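Local coordinates for protein malonate decarboxylase subunit alpha (PDB 6MPR) that probably transfers acyl carrier protein from its acetyl thioester to malonate, as the alpha subunit of malonate decarboxylase, preparing malonate for decarboxylation, at residues I126-L129 with I130-G133. Sequence-based numbering, arbitrary orientation.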
# COMPACT_ATOMS: atom_id res chain seq x y z
N ILE A 126 -20.25 -4.09 19.94
CA ILE A 126 -19.21 -3.07 20.11
C ILE A 126 -19.82 -1.76 20.60
O ILE A 126 -19.32 -1.14 21.55
CB ILE A 126 -18.41 -2.87 18.80
CG1 ILE A 126 -17.46 -4.05 18.56
CG2 ILE A 126 -17.65 -1.55 18.82
CD1 ILE A 126 -16.82 -4.05 17.17
N SER A 127 -20.93 -1.34 19.98
CA SER A 127 -21.64 -0.15 20.44
C SER A 127 -22.05 -0.28 21.90
O SER A 127 -21.97 0.69 22.66
CB SER A 127 -22.87 0.12 19.57
OG SER A 127 -22.49 0.74 18.35
N GLN A 128 -22.51 -1.47 22.30
CA GLN A 128 -22.96 -1.64 23.68
C GLN A 128 -21.78 -1.61 24.65
O GLN A 128 -21.90 -1.07 25.75
CB GLN A 128 -23.75 -2.95 23.82
CG GLN A 128 -24.44 -3.15 25.18
CD GLN A 128 -25.47 -2.07 25.52
OE1 GLN A 128 -25.45 -1.50 26.61
NE2 GLN A 128 -26.39 -1.81 24.59
N LEU A 129 -20.64 -2.18 24.25
CA LEU A 129 -19.47 -2.14 25.13
C LEU A 129 -18.94 -0.72 25.27
O LEU A 129 -18.47 -0.33 26.35
CB LEU A 129 -18.37 -3.07 24.61
CG LEU A 129 -18.64 -4.57 24.82
CD1 LEU A 129 -17.65 -5.42 24.03
CD2 LEU A 129 -18.63 -4.92 26.32
N ILE A 130 -19.00 0.07 24.20
CA ILE A 130 -18.63 1.48 24.29
C ILE A 130 -19.57 2.22 25.25
O ILE A 130 -19.13 2.95 26.14
CB ILE A 130 -18.64 2.13 22.90
CG1 ILE A 130 -17.47 1.62 22.06
CG2 ILE A 130 -18.60 3.66 23.02
CD1 ILE A 130 -17.65 1.82 20.53
N GLU A 131 -20.88 2.03 25.06
CA GLU A 131 -21.85 2.69 25.94
C GLU A 131 -21.65 2.29 27.39
O GLU A 131 -21.88 3.10 28.30
CB GLU A 131 -23.27 2.36 25.49
CG GLU A 131 -24.36 2.91 26.40
CD GLU A 131 -25.74 2.40 26.03
OE1 GLU A 131 -26.17 2.65 24.88
OE2 GLU A 131 -26.38 1.74 26.87
N ASP A 132 -21.21 1.05 27.64
CA ASP A 132 -20.97 0.58 29.00
C ASP A 132 -19.59 0.93 29.52
O ASP A 132 -19.26 0.57 30.65
CB ASP A 132 -21.19 -0.94 29.07
CG ASP A 132 -22.66 -1.32 28.95
OD1 ASP A 132 -23.53 -0.48 29.24
OD2 ASP A 132 -22.95 -2.47 28.55
N GLY A 133 -18.77 1.62 28.73
CA GLY A 133 -17.47 2.05 29.20
C GLY A 133 -16.40 0.98 29.26
O GLY A 133 -15.35 1.20 29.87
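Ile126 meets Ile130 one turn further along helix 125-131, both by backbone and by side chain. Ile130 N donates to Ile126 O (2.9 Å). CG1 of Ile130 sits beside its own backbone N (chi1 -71°), and this sends the branch back towards the start of the helix: it runs past Ile126 O and ends with Ile130 CD1 against Ile126 CG2 at 3.8 Å. The same oxygen is therefore bonded by the amide and flanked by aliphatic carbon, with Ile130 CG1 3.4 Å from Ile126 O. Leu103 of helix 100-107 touches Ile126, while Leu135 and Leu385 touch Ile130.

Ser127 adds the next backbone bond, Glu131 N to Ser127 O at 3.0 Å. Its hydroxyl turns elsewhere and makes a weak hydrogen bond with Gly383 O.

Gln128 O accepts from Asp132 N (2.9 Å), a less straight bond with an N-H...O angle of 143°. On the exposed face, the Gln128 side chain leaves with CG anti to the backbone N and bends at the next torsion, which carries its end forward towards the carboxylates of Glu131 and Asp132; Gln128 CG lies 3.7 Å from Asp132 OD2.

Leu129 points its side chain to the buried side, against Leu103 and Phe106. At the end of the helix, Gly133 takes a positive phi of 76°, a conformation that suits glycine, with two bonds back into the last turn, one of them Gly133 N to Ile130 O (2.9 Å). This Schellman motif ends the helix of a beta-alpha-beta crossover, which links strand 111-116 to the neighbouring parallel strand 136-140 at the margin of an eight-stranded parallel sheet.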